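Local coordinates for protein possible TctC subunit of the Tripartite Tricarboxylate Transport(TTT) Family (PDB 6HKE) that binds malate, in either enantiomeric form, as a periplasmic substrate-binding protein that probably delivers it to a tripartite tricarboxylate transporter for uptake, at residues L36-M41 and A262-V268; L157-L162 and L230-V235. The protein carries 2 engineered substitutions. All coordinates share one frame; numbering follows the deposited sequence.

Contact 1: residues L36-M41 and A262-V268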
loop_
_atom_site.group_PDB
_atom_site.type_symbol
_atom_site.label_atom_id
_atom_site.label_comp_id
_atom_site.label_asym_id
_atom_site.label_seq_id
_atom_site.Cartn_x
_atom_site.Cartn_y
_atom_site.Cartn_z
ATOM N N LEU A 36 -5.999 2.448 12.584
ATOM C CA LEU A 36 -5.209 1.999 13.754
ATOM C C LEU A 36 -4.363 3.168 14.268
ATOM O O LEU A 36 -4.343 3.392 15.499
ATOM C CB LEU A 36 -4.354 0.809 13.310
ATOM C CG LEU A 36 -3.329 0.331 14.327
ATOM C CD1 LEU A 36 -4.023 -0.054 15.629
ATOM C CD2 LEU A 36 -2.516 -0.831 13.760
ATOM N N ILE A 37 -3.704 3.914 13.373
ATOM C CA ILE A 37 -2.781 5.001 13.800
ATOM C C ILE A 37 -3.571 6.278 14.154
ATOM O O ILE A 37 -3.314 6.866 15.243
ATOM C CB ILE A 37 -1.659 5.223 12.772
ATOM C CG1 ILE A 37 -0.736 4.005 12.736
ATOM C CG2 ILE A 37 -0.888 6.476 13.109
ATOM C CD1 ILE A 37 0.135 3.911 11.526
ATOM N N THR A 38 -4.522 6.682 13.316
ATOM C CA THR A 38 -5.269 7.957 13.484
ATOM C C THR A 38 -6.069 7.955 14.792
ATOM O O THR A 38 -6.116 9.042 15.410
ATOM C CB THR A 38 -6.134 8.286 12.264
ATOM O OG1 THR A 38 -7.094 7.242 12.063
ATOM C CG2 THR A 38 -5.261 8.499 11.042
ATOM N N ALA A 39 -6.651 6.823 15.214
ATOM C CA ALA A 39 -7.373 6.740 16.515
ATOM C C ALA A 39 -6.428 7.128 17.661
ATOM O O ALA A 39 -6.836 7.953 18.506
ATOM C CB ALA A 39 -7.987 5.381 16.740
ATOM N N GLU A 40 -5.183 6.641 17.662
ATOM C CA GLU A 40 -4.219 6.964 18.749
ATOM C C GLU A 40 -3.779 8.422 18.617
ATOM O O GLU A 40 -3.578 9.051 19.657
ATOM C CB GLU A 40 -3.045 5.984 18.750
ATOM C CG GLU A 40 -3.428 4.584 19.222
ATOM C CD GLU A 40 -3.687 4.415 20.715
ATOM O OE1 GLU A 40 -4.074 5.401 21.359
ATOM O OE2 GLU A 40 -3.482 3.295 21.244
ATOM N N MET A 41 -3.698 8.952 17.389
ATOM C CA MET A 41 -3.247 10.341 17.099
ATOM C C MET A 41 -4.125 11.364 17.842
ATOM O O MET A 41 -3.583 12.393 18.271
ATOM C CB MET A 41 -3.264 10.633 15.597
ATOM C CG MET A 41 -2.005 10.175 14.873
ATOM S SD MET A 41 -2.144 10.245 13.050
ATOM C CE MET A 41 -1.970 12.004 12.755
ATOM N N ALA A 262 1.673 7.927 18.507
ATOM C CA ALA A 262 0.710 6.862 18.132
ATOM C C ALA A 262 1.459 5.547 17.844
ATOM O O ALA A 262 1.029 4.467 18.337
ATOM C CB ALA A 262 -0.116 7.284 16.938
ATOM N N LEU A 263 2.518 5.626 17.043
ATOM C CA LEU A 263 3.405 4.484 16.704
ATOM C C LEU A 263 4.020 3.876 17.982
ATOM O O LEU A 263 4.267 2.673 17.982
ATOM C CB LEU A 263 4.488 4.990 15.746
ATOM C CG LEU A 263 3.988 5.359 14.356
ATOM C CD1 LEU A 263 5.131 5.865 13.497
ATOM C CD2 LEU A 263 3.287 4.174 13.708
ATOM N N ASP A 264 4.215 4.672 19.038
ATOM C CA ASP A 264 4.775 4.223 20.344
ATOM C C ASP A 264 3.736 3.491 21.195
ATOM O O ASP A 264 4.159 2.875 22.165
ATOM C CB ASP A 264 5.272 5.401 21.183
ATOM C CG ASP A 264 6.473 6.083 20.578
ATOM O OD1 ASP A 264 7.219 5.394 19.830
ATOM O OD2 ASP A 264 6.630 7.294 20.841
ATOM N N GLN A 265 2.438 3.592 20.890
ATOM C CA GLN A 265 1.383 2.896 21.670
ATOM C C GLN A 265 1.531 1.385 21.473
ATOM O O GLN A 265 1.680 0.944 20.332
ATOM C CB GLN A 265 -0.019 3.324 21.259
ATOM C CG GLN A 265 -0.350 4.763 21.598
ATOM C CD GLN A 265 0.082 5.070 23.006
ATOM O OE1 GLN A 265 1.109 5.709 23.223
ATOM N NE2 GLN A 265 -0.661 4.554 23.965
ATOM N N SER A 266 1.494 0.632 22.567
ATOM C CA SER A 266 1.591 -0.841 22.573
ATOM C C SER A 266 0.588 -1.431 21.583
ATOM O O SER A 266 0.968 -2.362 20.851
ATOM C CB SER A 266 1.357 -1.403 23.930
ATOM O OG SER A 266 1.655 -2.787 23.909
ATOM N N ASP A 267 -0.634 -0.904 21.595
ATOM C CA ASP A 267 -1.779 -1.401 20.798
ATOM C C ASP A 267 -1.419 -1.339 19.317
ATOM O O ASP A 267 -1.726 -2.300 18.590
ATOM C CB ASP A 267 -3.031 -0.564 21.033
ATOM C CG ASP A 267 -4.282 -1.361 20.750
ATOM O OD1 ASP A 267 -4.628 -2.188 21.615
ATOM O OD2 ASP A 267 -4.862 -1.188 19.646
ATOM N N VAL A 268 -0.793 -0.238 18.905
ATOM C CA VAL A 268 -0.413 0.037 17.489
ATOM C C VAL A 268 0.781 -0.852 17.102
ATOM O O VAL A 268 0.672 -1.482 16.042
ATOM C CB VAL A 268 -0.161 1.547 17.270
ATOM C CG1 VAL A 268 0.415 1.880 15.907
ATOM C CG2 VAL A 268 -1.446 2.319 17.473
#
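Val268 pushes its two methyls into the side of helix 29-45, each meeting a different part of it. CG2 lies against Glu40 CG at 3.5 Å and also touches the Leu36 side chain, whose CD1 is 4.0 Å from it; CG1 meets Ile37 CG1, the valine and isoleucine side chains crossing at about a right angle. Ile37 serves two neighbours with its two branches: CG2 reaches Ala262 CB, while the longer arm carries CD1 to 3.8 Å from Leu263 CD2. A branched residue suits this place because it fills both directions at once. Ala262 sits where the backbones come nearest, its CA 5.0 Å from that of Glu40, and its lone methyl fits beside Glu40 CB at 3.7 Å. CG of Glu40 is anti to the carbonyl carbon (chi1 -71°), and the chain then bends at chi2, sending CG past Val268 in the opposite direction to the valine's own side chain and OE2 to 3.5 Å from Gln265 CB. No hydrogen bond crosses here; OE1 is held by a salt bridge to Lys43 of its own helix. Replacing Glu40 by alanine is likely to strip one side of Val268 CG2 of its methylene cover and to leave Lys43 without this carboxylate. The arrangement is helix-on-helix packing at the short turn where helix 249-263 gives way to helix 266-274, both closing over helix 29-45 in a periplasmic-binding-protein lobe.

Contact 2: residues L157-L162 and L230-V235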
loop_
_atom_site.group_PDB
_atom_site.type_symbol
_atom_site.label_atom_id
_atom_site.label_comp_id
_atom_site.label_asym_id
_atom_site.label_seq_id
_atom_site.Cartn_x
_atom_site.Cartn_y
_atom_site.Cartn_z
ATOM N N LEU A 157 4.833 -5.425 -12.281
ATOM C CA LEU A 157 6.267 -5.754 -12.138
ATOM C C LEU A 157 6.447 -7.258 -12.332
ATOM O O LEU A 157 7.308 -7.658 -13.146
ATOM C CB LEU A 157 6.785 -5.334 -10.767
ATOM C CG LEU A 157 8.251 -5.696 -10.535
ATOM C CD1 LEU A 157 9.127 -5.186 -11.677
ATOM C CD2 LEU A 157 8.741 -5.155 -9.209
ATOM N N LEU A 158 5.665 -8.054 -11.596
ATOM C CA LEU A 158 5.681 -9.536 -11.678
ATOM C C LEU A 158 5.396 -9.985 -13.122
ATOM O O LEU A 158 6.213 -10.735 -13.677
ATOM C CB LEU A 158 4.661 -10.079 -10.675
ATOM C CG LEU A 158 4.467 -11.591 -10.670
ATOM C CD1 LEU A 158 5.664 -12.305 -10.077
ATOM C CD2 LEU A 158 3.210 -11.935 -9.898
ATOM N N ASN A 159 4.300 -9.529 -13.726
ATOM C CA ASN A 159 3.889 -9.956 -15.090
ATOM C C ASN A 159 4.964 -9.582 -16.125
ATOM O O ASN A 159 5.193 -10.401 -17.034
ATOM C CB ASN A 159 2.514 -9.405 -15.458
ATOM C CG ASN A 159 1.419 -10.035 -14.634
ATOM O OD1 ASN A 159 1.647 -10.985 -13.883
ATOM N ND2 ASN A 159 0.226 -9.500 -14.760
ATOM N N ARG A 160 5.621 -8.426 -15.994
ATOM C CA ARG A 160 6.724 -7.999 -16.908
ATOM C C ARG A 160 7.982 -8.844 -16.692
ATOM O O ARG A 160 8.700 -9.080 -17.675
ATOM C CB ARG A 160 7.097 -6.531 -16.711
ATOM C CG ARG A 160 6.258 -5.616 -17.583
ATOM C CD ARG A 160 6.526 -4.156 -17.317
ATOM N NE ARG A 160 5.425 -3.378 -17.871
ATOM C CZ ARG A 160 5.546 -2.346 -18.693
ATOM N NH1 ARG A 160 6.740 -1.915 -19.074
ATOM N NH2 ARG A 160 4.454 -1.729 -19.109
ATOM N N LEU A 161 8.260 -9.235 -15.449
ATOM C CA LEU A 161 9.390 -10.125 -15.119
ATOM C C LEU A 161 9.140 -11.493 -15.760
ATOM O O LEU A 161 10.088 -12.031 -16.356
ATOM C CB LEU A 161 9.538 -10.202 -13.595
ATOM C CG LEU A 161 10.215 -8.989 -12.963
ATOM C CD1 LEU A 161 10.193 -9.072 -11.448
ATOM C CD2 LEU A 161 11.641 -8.841 -13.475
ATOM N N LEU A 162 7.908 -12.006 -15.673
ATOM C CA LEU A 162 7.529 -13.352 -16.179
ATOM C C LEU A 162 7.096 -13.276 -17.647
ATOM O O LEU A 162 6.836 -14.330 -18.229
ATOM C CB LEU A 162 6.386 -13.915 -15.330
ATOM C CG LEU A 162 6.694 -14.233 -13.870
ATOM C CD1 LEU A 162 5.450 -14.776 -13.202
ATOM C CD2 LEU A 162 7.829 -15.227 -13.735
ATOM N N LEU A 230 13.321 -15.304 -8.912
ATOM C CA LEU A 230 12.894 -14.007 -9.504
ATOM C C LEU A 230 13.331 -12.855 -8.608
ATOM O O LEU A 230 12.505 -12.169 -8.011
ATOM C CB LEU A 230 11.374 -14.034 -9.726
ATOM C CG LEU A 230 10.871 -13.165 -10.880
ATOM C CD1 LEU A 230 11.341 -13.713 -12.225
ATOM C CD2 LEU A 230 9.357 -13.075 -10.857
ATOM N N PRO A 231 14.653 -12.598 -8.484
ATOM C CA PRO A 231 15.151 -11.595 -7.544
ATOM C C PRO A 231 14.703 -10.162 -7.886
ATOM O O PRO A 231 14.701 -9.334 -7.000
ATOM C CB PRO A 231 16.678 -11.775 -7.622
ATOM C CG PRO A 231 16.919 -12.335 -9.005
ATOM C CD PRO A 231 15.740 -13.256 -9.236
ATOM N N GLY A 232 14.284 -9.904 -9.129
ATOM C CA GLY A 232 13.761 -8.586 -9.532
ATOM C C GLY A 232 12.451 -8.252 -8.832
ATOM O O GLY A 232 12.050 -7.088 -8.859
ATOM N N PHE A 233 11.748 -9.246 -8.282
ATOM C CA PHE A 233 10.406 -9.030 -7.685
ATOM C C PHE A 233 10.571 -8.649 -6.210
ATOM O O PHE A 233 10.428 -9.527 -5.363
ATOM C CB PHE A 233 9.525 -10.254 -7.932
ATOM C CG PHE A 233 8.099 -10.050 -7.500
ATOM C CD1 PHE A 233 7.368 -8.984 -7.984
ATOM C CD2 PHE A 233 7.502 -10.908 -6.594
ATOM C CE1 PHE A 233 6.062 -8.785 -7.570
ATOM C CE2 PHE A 233 6.189 -10.720 -6.197
ATOM C CZ PHE A 233 5.472 -9.656 -6.683
ATOM N N GLN A 234 10.920 -7.382 -5.945
ATOM C CA GLN A 234 11.050 -6.780 -4.587
ATOM C C GLN A 234 10.233 -5.490 -4.541
ATOM O O GLN A 234 10.567 -4.544 -5.240
ATOM C CB GLN A 234 12.491 -6.466 -4.170
ATOM C CG GLN A 234 13.443 -7.634 -4.383
ATOM C CD GLN A 234 14.354 -7.891 -3.207
ATOM O OE1 GLN A 234 14.786 -6.961 -2.519
ATOM N NE2 GLN A 234 14.653 -9.165 -2.983
ATOM N N VAL A 235 9.221 -5.473 -3.689
ATOM C CA VAL A 235 8.311 -4.322 -3.500
ATOM C C VAL A 235 8.196 -4.107 -1.990
ATOM O O VAL A 235 7.670 -5.000 -1.277
ATOM C CB VAL A 235 6.958 -4.565 -4.199
ATOM C CG1 VAL A 235 6.023 -3.388 -4.021
ATOM C CG2 VAL A 235 7.129 -4.874 -5.679
#
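A type I beta turn from Leu230 to Phe233, in the loop that leads into strand 236-244, packs against the last turns of helix 150-162. Its aromatic residue lies over the helix: Leu158 CD1 stands 4.0 Å from the centroid of the Phe233 ring, only 4° off the ring normal, a CH-pi contact over the centre of one face. The leucine's CB lies on the same side of the ring plane, displaced from the centre toward CE1 and 3.6 Å from that Phe233 atom. Phe233 reaches this position with CG anti to its backbone N (chi1 -173°), which swings the ring back to the helix from a backbone that is the centre of an inverse gamma turn. This helix begins at the malate-binding residues Val150 and Ser151 in a periplasmic-binding-protein lobe, and the turn packs on its opposite end. Leu161 CD1 presses on the turn's backbone, 3.5 Å from Phe233 N; glycine suits position 232 because a CB there would come tight against Leu161 CD2. At the start of the turn Leu230 puts CD2 among Leu158, Leu161 and Leu162, 3.9 Å from Leu162 CD2, a group well matched to a greasy helix face. Farther along, Leu157 CD2 meets Val235 CG2 at 3.9 Å as the two side chains slide past each other in opposite directions, and Trp301 of helix 287-305 also touches Leu157.

Contacts 1 and 2 lie on opposite sides of the chain's centre, their centres about 33 Å apart, and they share no helix or strand; along the sequence, contact 2 is nested inside the loop closed by contact 1. Neither has a hydrogen bond between its segments. Contact 1 is the more buried, joining helix to helices through aliphatic groups, with a glutamate whose methylenes pack inside and whose carboxylate is met by Lys43. Contact 2 is partly buried and sets a turn on a helix, relying on an aromatic face and leucine methyls. It also lies nearer the ligand, Val235 being about 9 Å from bound malate by its side chain, against about 13 Å for Leu36.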